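Local coordinates for DNA repair protein PprA (Deinococcus deserti, PDB 6MC8) that binds DNA, is induced by radiation, and takes part in DNA damage repair and genome segregation, forming filaments, at residues Ala76-Gly81 / Val263-Gly268; Arg182-Gly187 / Ala191-Arg196. The protein carries 2 engineered substitutions. One frame throughout, in Å; residues are numbered along the deposited sequence.

Both contacts reach one four-stranded antiparallel sheet, with their centres about 8 Å apart. Contact 2 is part of the hairpin of strands 179-186 and 189-195 inside it; contact 1 ties an edge strand, 261-267, to the end of helix 62-80. The chain between the two halves of contact 1 includes all of contact 2. Strands 189-195 and 261-267 are neighbours, and Val192 N lies 3.1 Å from Val264 O, a probable hydrogen bond. Side chains join the two contacts as well: Val263 CG1 is 3.9 Å from Trp184 CH2, and Arg265 CG is 3.8 Å from Ala191 CB. Neither contact is touched by the second chain of the dimer.

Contact 1 (Ala76-Gly81 / Val263-Gly268); sequences AHDRWG and VVRETG
The last turn of helix 62-80 meets an edge strand, 261-267, of the four-stranded antiparallel sheet, and Asp78 joins the two through a bidentate salt bridge to Arg265 and packing against Val263. The CA atoms of Asp78 and Val263 come closest, 5.8 Å apart, and Val263 turns its side chain to the helix. Its CG2 branch touches Asp78 CB at 3.8 Å and also lies beside the carbonyl O of Asp78. The other branch, CG1, sits over the centre of one face of the Arg265 guanidinium, 3.5 Å above its plane, giving the ion pair an apolar flank. Val263 thus packs against both partners of the salt bridge.

Beyond these segments, Trp80 O is hydrogen-bonded to Ser260 OG, and backbone bonds join Arg79 to Ser260 and Ser261, extending the helix-to-strand connection before Val263. A water near the salt bridge donates a long bond to Asp78 OD2, 3.3 Å from its oxygen; its approach to Val263 O is unusually short and doubtful.

Arg265 starts two residues farther along the strand. Its chain, extended from CG to NE, runs back toward the helix, and the group turns at the end (chi4 89°) to present its NH1 and NH2 edge. Arg265 NH2 reaches Asp78 OD1 at 2.9 Å in a nearly straight bond, 173° at the hydrogen. The second bond, Arg265 NH1 to Asp78 OD2, has the same length, so each carboxylate oxygen takes one nitrogen. The pair is end-on but twisted rather than coplanar: both oxygens lie near the guanidinium plane, yet the carboxylate is turned 42° against it and is met from above its own plane.

Contact 2 (Arg182-Gly187 / Ala191-Arg196); sequences RTWRQG and AVEVHR
Arg182 and Glu193 form a hydrogen-bonded pair in the antiparallel hairpin of strands 179-186 and 189-195, and their side chains run side by side on one face of the sheet. Two backbone bonds join this pair, and two more join Trp184 to Ala191. From Glu193, CB rests 3.7 Å from Trp184 CZ3, at the far end of the indole. CG leaves anti to the backbone N (chi1 -178°), and the extended chain carries CD alongside the arginine. At the tip, Glu193 OE1 accepts from Arg182 NE at 2.9 Å, 38° above the carboxylate plane, and from Arg182 NH2 at 3.1 Å through its syn lone pair. Both bonds lie near the guanidinium plane, although the two flat groups are turned 46° apart; OE2 has a hydrogen-bond partner outside the two segments.

Next along the same face, Ala191 CB forms a CH-pi contact over the six-membered ring of Trp184, 3.6 Å from its centroid. On the opposite face of the sheet, Thr183 OG1 packs against Val192 CG2 while hydrogen-bonding Trp277 NE1 of helix 274-304. Two N-H groups converging on one buried carboxylate oxygen would probably favour the ionised form of Glu193, with the arginine charge offsetting its own.

Contact 1 (Ala76-Gly81 / Val263-Gly268)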
loop_
_atom_site.group_PDB
_atom_site.type_symbol
_atom_site.label_atom_id
_atom_site.label_comp_id
_atom_site.label_asym_id
_atom_site.label_seq_id
_atom_site.Cartn_x
_atom_site.Cartn_y
_atom_site.Cartn_z
ATOM N N ALA A 76 -20.887 -8.120 -12.967
ATOM C CA ALA A 76 -22.164 -8.318 -12.295
ATOM C C ALA A 76 -22.040 -8.118 -10.791
ATOM O O ALA A 76 -22.965 -7.611 -10.152
ATOM C CB ALA A 76 -22.715 -9.706 -12.614
ATOM N N HIS A 77 -20.901 -8.497 -10.207
ATOM C CA HIS A 77 -20.715 -8.296 -8.774
ATOM C C HIS A 77 -20.435 -6.841 -8.432
ATOM O O HIS A 77 -20.661 -6.419 -7.294
ATOM C CB HIS A 77 -19.604 -9.191 -8.233
ATOM C CG HIS A 77 -20.049 -10.581 -7.927
ATOM N ND1 HIS A 77 -20.881 -10.867 -6.869
ATOM C CD2 HIS A 77 -19.765 -11.766 -8.513
ATOM C CE1 HIS A 77 -21.103 -12.165 -6.826
ATOM N NE2 HIS A 77 -20.435 -12.735 -7.811
ATOM N N ASP A 78 -19.946 -6.059 -9.397
ATOM C CA ASP A 78 -19.803 -4.624 -9.177
ATOM C C ASP A 78 -21.162 -3.953 -9.073
ATOM O O ASP A 78 -21.299 -2.896 -8.452
ATOM C CB ASP A 78 -18.996 -3.987 -10.307
ATOM C CG ASP A 78 -17.544 -4.372 -10.278
ATOM O OD1 ASP A 78 -17.014 -4.628 -9.184
ATOM O OD2 ASP A 78 -16.928 -4.419 -11.356
ATOM N N ARG A 79 -22.180 -4.564 -9.666
ATOM C CA ARG A 79 -23.496 -3.966 -9.754
ATOM C C ARG A 79 -24.495 -4.598 -8.798
ATOM O O ARG A 79 -25.402 -3.910 -8.328
ATOM C CB ARG A 79 -23.974 -4.060 -11.197
ATOM C CG ARG A 79 -23.118 -3.212 -12.097
ATOM C CD ARG A 79 -23.453 -3.402 -13.533
ATOM N NE ARG A 79 -22.711 -2.481 -14.379
ATOM C CZ ARG A 79 -22.840 -2.414 -15.695
ATOM N NH1 ARG A 79 -23.689 -3.213 -16.317
ATOM N NH2 ARG A 79 -22.126 -1.543 -16.384
ATOM N N TRP A 80 -24.329 -5.884 -8.489
ATOM C CA TRP A 80 -25.138 -6.518 -7.455
ATOM C C TRP A 80 -24.877 -5.910 -6.084
ATOM O O TRP A 80 -25.798 -5.811 -5.268
ATOM C CB TRP A 80 -24.861 -8.017 -7.449
ATOM C CG TRP A 80 -25.481 -8.741 -8.592
ATOM C CD1 TRP A 80 -26.541 -8.336 -9.335
ATOM C CD2 TRP A 80 -25.023 -9.960 -9.178
ATOM N NE1 TRP A 80 -26.809 -9.251 -10.316
ATOM C CE2 TRP A 80 -25.884 -10.256 -10.247
ATOM C CE3 TRP A 80 -23.977 -10.840 -8.892
ATOM C CZ2 TRP A 80 -25.735 -11.395 -11.028
ATOM C CZ3 TRP A 80 -23.832 -11.966 -9.669
ATOM C CH2 TRP A 80 -24.704 -12.236 -10.724
ATOM N N GLY A 81 -23.643 -5.480 -5.827
ATOM C CA GLY A 81 -23.299 -4.745 -4.626
ATOM C C GLY A 81 -23.400 -5.547 -3.348
ATOM O O GLY A 81 -23.938 -5.071 -2.347
ATOM N N VAL A 263 -19.544 0.603 -10.213
ATOM C CA VAL A 263 -18.132 0.846 -9.949
ATOM C C VAL A 263 -17.468 1.357 -11.221
ATOM O O VAL A 263 -17.626 0.767 -12.294
ATOM C CB VAL A 263 -17.432 -0.431 -9.437
ATOM C CG1 VAL A 263 -15.962 -0.177 -9.173
ATOM C CG2 VAL A 263 -18.113 -0.954 -8.188
ATOM N N VAL A 264 -16.728 2.457 -11.101
ATOM C CA VAL A 264 -15.907 2.990 -12.182
ATOM C C VAL A 264 -14.449 2.909 -11.755
ATOM O O VAL A 264 -14.098 3.326 -10.646
ATOM C CB VAL A 264 -16.305 4.434 -12.541
ATOM C CG1 VAL A 264 -15.383 5.001 -13.599
ATOM C CG2 VAL A 264 -17.722 4.474 -13.039
ATOM N N ARG A 265 -13.604 2.362 -12.627
ATOM C CA ARG A 265 -12.189 2.181 -12.348
ATOM C C ARG A 265 -11.344 2.942 -13.361
ATOM O O ARG A 265 -11.771 3.195 -14.490
ATOM C CB ARG A 265 -11.810 0.700 -12.363
ATOM C CG ARG A 265 -12.412 -0.088 -11.222
ATOM C CD ARG A 265 -12.056 -1.550 -11.310
ATOM N NE ARG A 265 -12.630 -2.318 -10.214
ATOM C CZ ARG A 265 -13.829 -2.883 -10.244
ATOM N NH1 ARG A 265 -14.596 -2.760 -11.314
ATOM N NH2 ARG A 265 -14.264 -3.563 -9.201
ATOM N N GLU A 266 -10.140 3.313 -12.938
ATOM C CA GLU A 266 -9.202 4.048 -13.769
ATOM C C GLU A 266 -7.781 3.624 -13.437
ATOM O O GLU A 266 -7.371 3.655 -12.276
ATOM C CB GLU A 266 -9.347 5.555 -13.574
ATOM C CG GLU A 266 -8.414 6.371 -14.440
ATOM C CD GLU A 266 -8.738 6.275 -15.913
ATOM O OE1 GLU A 266 -9.922 6.127 -16.267
ATOM O OE2 GLU A 266 -7.798 6.327 -16.723
ATOM N N THR A 267 -7.033 3.240 -14.463
ATOM C CA THR A 267 -5.664 2.782 -14.311
ATOM C C THR A 267 -4.714 3.760 -14.987
ATOM O O THR A 267 -5.050 4.380 -15.996
ATOM C CB THR A 267 -5.479 1.390 -14.916
ATOM O OG1 THR A 267 -5.720 1.449 -16.325
ATOM C CG2 THR A 267 -6.457 0.417 -14.303
ATOM N N GLY A 268 -3.527 3.903 -14.413
ATOM C CA GLY A 268 -2.490 4.683 -15.052
ATOM C C GLY A 268 -2.352 6.116 -14.583
ATOM O O GLY A 268 -2.384 6.399 -13.384
HETATM O O HOH W 1 -17.891 -1.657 -12.812
#

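Contact 2 (Arg182-Gly187 / Ala191-Arg196)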
loop_
_atom_site.group_PDB
_atom_site.type_symbol
_atom_site.label_atom_id
_atom_site.label_comp_id
_atom_site.label_asym_id
_atom_site.label_seq_id
_atom_site.Cartn_x
_atom_site.Cartn_y
_atom_site.Cartn_z
ATOM N N ARG A 182 -17.806 5.502 -1.860
ATOM C CA ARG A 182 -16.467 5.294 -1.331
ATOM C C ARG A 182 -15.469 5.189 -2.476
ATOM O O ARG A 182 -15.821 4.833 -3.600
ATOM C CB ARG A 182 -16.392 4.050 -0.436
ATOM C CG ARG A 182 -16.740 2.739 -1.100
ATOM C CD ARG A 182 -16.737 1.640 -0.066
ATOM N NE ARG A 182 -17.195 0.360 -0.583
ATOM C CZ ARG A 182 -17.272 -0.746 0.145
ATOM N NH1 ARG A 182 -16.915 -0.724 1.415
ATOM N NH2 ARG A 182 -17.709 -1.872 -0.394
ATOM N N THR A 183 -14.217 5.505 -2.167
ATOM C CA THR A 183 -13.140 5.602 -3.140
ATOM C C THR A 183 -11.935 4.829 -2.627
ATOM O O THR A 183 -11.593 4.924 -1.446
ATOM C CB THR A 183 -12.781 7.082 -3.390
ATOM O OG1 THR A 183 -13.893 7.746 -4.002
ATOM C CG2 THR A 183 -11.541 7.236 -4.264
ATOM N N TRP A 184 -11.305 4.046 -3.501
ATOM C CA TRP A 184 -10.120 3.312 -3.092
ATOM C C TRP A 184 -9.152 3.170 -4.256
ATOM O O TRP A 184 -9.545 3.192 -5.424
ATOM C CB TRP A 184 -10.493 1.939 -2.519
ATOM C CG TRP A 184 -10.988 0.913 -3.491
ATOM C CD1 TRP A 184 -10.280 -0.127 -4.006
ATOM C CD2 TRP A 184 -12.288 0.843 -4.083
ATOM N NE1 TRP A 184 -11.061 -0.859 -4.856
ATOM C CE2 TRP A 184 -12.300 -0.282 -4.927
ATOM C CE3 TRP A 184 -13.444 1.622 -3.981
ATOM C CZ2 TRP A 184 -13.424 -0.656 -5.655
ATOM C CZ3 TRP A 184 -14.555 1.249 -4.708
ATOM C CH2 TRP A 184 -14.535 0.127 -5.538
ATOM N N ARG A 185 -7.872 3.047 -3.915
ATOM C CA ARG A 185 -6.811 2.728 -4.859
ATOM C C ARG A 185 -6.196 1.387 -4.486
ATOM O O ARG A 185 -5.920 1.135 -3.312
ATOM C CB ARG A 185 -5.729 3.818 -4.887
ATOM C CG ARG A 185 -4.533 3.473 -5.772
ATOM C CD ARG A 185 -3.498 4.569 -5.880
ATOM N NE ARG A 185 -3.959 5.669 -6.710
ATOM C CZ ARG A 185 -4.157 6.900 -6.269
ATOM N NH1 ARG A 185 -3.920 7.193 -5.003
ATOM N NH2 ARG A 185 -4.583 7.839 -7.097
ATOM N N GLN A 186 -6.005 0.525 -5.481
ATOM C CA GLN A 186 -5.259 -0.714 -5.310
ATOM C C GLN A 186 -4.233 -0.795 -6.430
ATOM O O GLN A 186 -4.582 -1.092 -7.576
ATOM C CB GLN A 186 -6.175 -1.933 -5.316
ATOM C CG GLN A 186 -5.454 -3.209 -4.951
ATOM C CD GLN A 186 -6.370 -4.400 -4.920
ATOM O OE1 GLN A 186 -7.547 -4.299 -5.255
ATOM N NE2 GLN A 186 -5.843 -5.540 -4.503
ATOM N N GLY A 187 -2.974 -0.528 -6.099
ATOM C CA GLY A 187 -1.919 -0.513 -7.087
ATOM C C GLY A 187 -1.976 0.709 -7.974
ATOM O O GLY A 187 -1.805 1.835 -7.503
ATOM N N ALA A 191 -10.472 3.613 -8.003
ATOM C CA ALA A 191 -11.825 3.111 -8.155
ATOM C C ALA A 191 -12.776 3.840 -7.223
ATOM O O ALA A 191 -12.377 4.317 -6.159
ATOM C CB ALA A 191 -11.876 1.616 -7.895
ATOM N N VAL A 192 -14.037 3.924 -7.632
ATOM C CA VAL A 192 -15.080 4.564 -6.845
ATOM C C VAL A 192 -16.364 3.753 -6.993
ATOM O O VAL A 192 -16.696 3.283 -8.088
ATOM C CB VAL A 192 -15.263 6.048 -7.244
ATOM C CG1 VAL A 192 -15.576 6.212 -8.711
ATOM C CG2 VAL A 192 -16.328 6.722 -6.404
ATOM N N GLU A 193 -17.043 3.521 -5.873
ATOM C CA GLU A 193 -18.303 2.799 -5.836
ATOM C C GLU A 193 -19.402 3.769 -5.439
ATOM O O GLU A 193 -19.207 4.592 -4.546
ATOM C CB GLU A 193 -18.242 1.633 -4.846
ATOM C CG GLU A 193 -19.505 0.796 -4.781
ATOM C CD GLU A 193 -19.411 -0.326 -3.781
ATOM O OE1 GLU A 193 -18.373 -0.436 -3.104
ATOM O OE2 GLU A 193 -20.373 -1.102 -3.669
ATOM N N VAL A 194 -20.538 3.684 -6.118
ATOM C CA VAL A 194 -21.737 4.437 -5.780
ATOM C C VAL A 194 -22.848 3.433 -5.514
ATOM O O VAL A 194 -23.166 2.612 -6.379
ATOM C CB VAL A 194 -22.111 5.418 -6.904
ATOM C CG1 VAL A 194 -23.486 5.963 -6.701
ATOM C CG2 VAL A 194 -21.124 6.558 -6.941
ATOM N N HIS A 195 -23.435 3.499 -4.324
ATOM C CA HIS A 195 -24.317 2.454 -3.820
ATOM C C HIS A 195 -25.649 3.027 -3.363
ATOM O O HIS A 195 -25.686 3.916 -2.512
ATOM C CB HIS A 195 -23.654 1.724 -2.660
ATOM C CG HIS A 195 -24.498 0.655 -2.049
ATOM N ND1 HIS A 195 -24.683 -0.575 -2.636
ATOM C CD2 HIS A 195 -25.203 0.630 -0.895
ATOM C CE1 HIS A 195 -25.465 -1.312 -1.870
ATOM N NE2 HIS A 195 -25.797 -0.602 -0.810
ATOM N N ARG A 196 -26.735 2.498 -3.913
ATOM C CA ARG A 196 -28.080 2.733 -3.390
ATOM C C ARG A 196 -28.674 1.370 -3.072
ATOM O O ARG A 196 -28.736 0.509 -3.973
ATOM C CB ARG A 196 -28.963 3.494 -4.371
ATOM C CG ARG A 196 -30.298 3.884 -3.763
ATOM C CD ARG A 196 -31.236 4.535 -4.751
ATOM N NE ARG A 196 -30.751 5.816 -5.235
ATOM C CZ ARG A 196 -30.385 6.039 -6.488
ATOM N NH1 ARG A 196 -30.445 5.061 -7.375
ATOM N NH2 ARG A 196 -29.959 7.234 -6.853
#